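Local coordinates for ganglioside-induced differentiation-associated protein 2 (Homo sapiens, PDB 4UML) that carries a macro domain, a fold that in many relatives binds ADP-ribose, and probably acts in signalling, at residues Q10-D15 with V64-C69. Sequence-based numbering, arbitrary orientation.
Sequences QFVDVD and VALLNC
Val12 and Leu67 form a single parallel beta bridge, their CA atoms 5.0 Å apart, where the two segments run in roughly the same direction. Val12 N donates to Leu66 O at 2.9 Å in an almost straight bond (175°), and Asn68 N returns a longer one to Val12 O. Past the bridge, the Asn68 side chain takes over the pairing. Its CG sits between its own backbone N and carbonyl carbon (chi1 69°), which sets the amide against residues 13-14: OD1 accepts from Val14 N at 2.7 Å, while ND2 donates to Asp13 OD1 at 3.1 Å. The carboxylate stands nearly perpendicular to this amide, and Asp13 OD1 is met on one face by Asn68 ND2 and on the other by Asp15 N, the latter closing an Asx turn. With an alanine here instead of Asn68, Val14 N would probably be left without this acceptor and the Asp13 carboxylate would lose one of these two donors. The Phe11 ring lies against Asn68, CD1 3.9 Å from Asn68 CB, with ring and amide planes 30° apart. On the Val12 side chain, CG1 lies alongside Leu67 CD2 (3.7 Å) and CG2 meets Leu66 CB. The bridge and the Asn68 amide together join residues 10-15 to the connection between strands 57-61 and 71-75 of the macro domain; Val12 and Leu67 both pack on Trp60 of strand 57-61, whereas Val14, Leu67 and Cys69 rest on Val205 of strand 203-208.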
loop_
_atom_site.group_PDB
_atom_site.type_symbol
_atom_site.label_atom_id
_atom_site.label_comp_id
_atom_site.label_asym_id
_atom_site.label_seq_id
_atom_site.Cartn_x
_atom_site.Cartn_y
_atom_site.Cartn_z
ATOM N N GLN A 10 -16.996 -12.926 5.070
ATOM C CA GLN A 10 -16.222 -13.163 3.858
ATOM C C GLN A 10 -14.900 -12.357 3.782
ATOM O O GLN A 10 -14.219 -12.399 2.751
ATOM C CB GLN A 10 -17.122 -12.926 2.625
ATOM C CG GLN A 10 -18.344 -13.849 2.565
ATOM C CD GLN A 10 -17.962 -15.321 2.651
ATOM O OE1 GLN A 10 -18.184 -15.972 3.672
ATOM N NE2 GLN A 10 -17.336 -15.835 1.598
ATOM N N PHE A 11 -14.505 -11.677 4.872
ATOM C CA PHE A 11 -13.330 -10.791 4.834
ATOM C C PHE A 11 -12.295 -11.093 5.924
ATOM O O PHE A 11 -12.510 -11.944 6.807
ATOM C CB PHE A 11 -13.781 -9.324 4.891
ATOM C CG PHE A 11 -14.500 -8.941 6.164
ATOM C CD1 PHE A 11 -13.790 -8.496 7.268
ATOM C CD2 PHE A 11 -15.886 -8.996 6.236
ATOM C CE1 PHE A 11 -14.432 -8.146 8.440
ATOM C CE2 PHE A 11 -16.546 -8.641 7.399
ATOM C CZ PHE A 11 -15.821 -8.222 8.508
ATOM N N VAL A 12 -11.159 -10.411 5.842
ATOM C CA VAL A 12 -10.077 -10.565 6.791
ATOM C C VAL A 12 -10.034 -9.349 7.709
ATOM O O VAL A 12 -9.907 -8.205 7.252
ATOM C CB VAL A 12 -8.741 -10.738 6.055
ATOM C CG1 VAL A 12 -7.558 -10.611 7.010
ATOM C CG2 VAL A 12 -8.736 -12.069 5.323
ATOM N N ASP A 13 -10.173 -9.595 9.011
ATOM C CA ASP A 13 -10.244 -8.524 9.970
ATOM C C ASP A 13 -8.851 -8.085 10.343
ATOM O O ASP A 13 -8.067 -8.885 10.845
ATOM C CB ASP A 13 -11.000 -8.979 11.224
ATOM C CG ASP A 13 -11.170 -7.889 12.253
ATOM O OD1 ASP A 13 -10.817 -6.684 12.056
ATOM O OD2 ASP A 13 -11.690 -8.258 13.325
ATOM N N VAL A 14 -8.559 -6.806 10.137
ATOM C CA VAL A 14 -7.229 -6.277 10.411
ATOM C C VAL A 14 -6.849 -6.412 11.912
ATOM O O VAL A 14 -5.667 -6.518 12.252
ATOM C CB VAL A 14 -7.052 -4.844 9.868
ATOM C CG1 VAL A 14 -8.035 -3.860 10.518
ATOM C CG2 VAL A 14 -5.623 -4.371 10.077
ATOM N N ASP A 15 -7.852 -6.460 12.786
ATOM C CA ASP A 15 -7.621 -6.657 14.234
ATOM C C ASP A 15 -7.017 -7.979 14.614
ATOM O O ASP A 15 -6.340 -8.050 15.621
ATOM C CB ASP A 15 -8.923 -6.530 15.004
ATOM C CG ASP A 15 -9.389 -5.116 15.114
ATOM O OD1 ASP A 15 -8.606 -4.212 14.736
ATOM O OD2 ASP A 15 -10.542 -4.913 15.587
ATOM N N VAL A 64 -4.995 -8.254 -0.766
ATOM C CA VAL A 64 -5.354 -6.969 -0.182
ATOM C C VAL A 64 -6.872 -6.692 -0.239
ATOM O O VAL A 64 -7.413 -6.051 0.654
ATOM C CB VAL A 64 -4.559 -5.826 -0.840
ATOM C CG1 VAL A 64 -5.126 -5.487 -2.212
ATOM C CG2 VAL A 64 -4.571 -4.594 0.050
ATOM N N ALA A 65 -7.549 -7.186 -1.272
ATOM C CA ALA A 65 -8.956 -6.954 -1.445
ATOM C C ALA A 65 -9.837 -7.502 -0.322
ATOM O O ALA A 65 -10.979 -7.083 -0.184
ATOM C CB ALA A 65 -9.421 -7.487 -2.793
ATOM N N LEU A 66 -9.289 -8.394 0.490
ATOM C CA LEU A 66 -10.047 -9.003 1.584
ATOM C C LEU A 66 -10.015 -8.181 2.848
ATOM O O LEU A 66 -10.747 -8.475 3.782
ATOM C CB LEU A 66 -9.473 -10.368 1.895
ATOM C CG LEU A 66 -9.585 -11.369 0.724
ATOM C CD1 LEU A 66 -8.874 -12.661 1.073
ATOM C CD2 LEU A 66 -11.038 -11.612 0.419
ATOM N N LEU A 67 -9.174 -7.162 2.898
ATOM C CA LEU A 67 -8.930 -6.489 4.164
ATOM C C LEU A 67 -9.998 -5.461 4.497
ATOM O O LEU A 67 -10.440 -4.723 3.634
ATOM C CB LEU A 67 -7.547 -5.827 4.145
ATOM C CG LEU A 67 -6.327 -6.742 4.130
ATOM C CD1 LEU A 67 -5.085 -5.906 3.841
ATOM C CD2 LEU A 67 -6.195 -7.499 5.445
ATOM N N ASN A 68 -10.408 -5.399 5.763
ATOM C CA ASN A 68 -11.337 -4.363 6.221
ATOM C C ASN A 68 -10.628 -3.092 6.730
ATOM O O ASN A 68 -11.135 -2.417 7.598
ATOM C CB ASN A 68 -12.285 -4.928 7.292
ATOM C CG ASN A 68 -11.569 -5.233 8.588
ATOM O OD1 ASN A 68 -10.344 -5.404 8.597
ATOM N ND2 ASN A 68 -12.313 -5.278 9.698
ATOM N N CYS A 69 -9.476 -2.747 6.173
ATOM C CA CYS A 69 -8.873 -1.453 6.421
ATOM C C CYS A 69 -9.805 -0.343 5.936
ATOM O O CYS A 69 -10.668 -0.580 5.070
ATOM C CB CYS A 69 -7.521 -1.373 5.703
ATOM S SG CYS A 69 -6.293 -2.560 6.308
#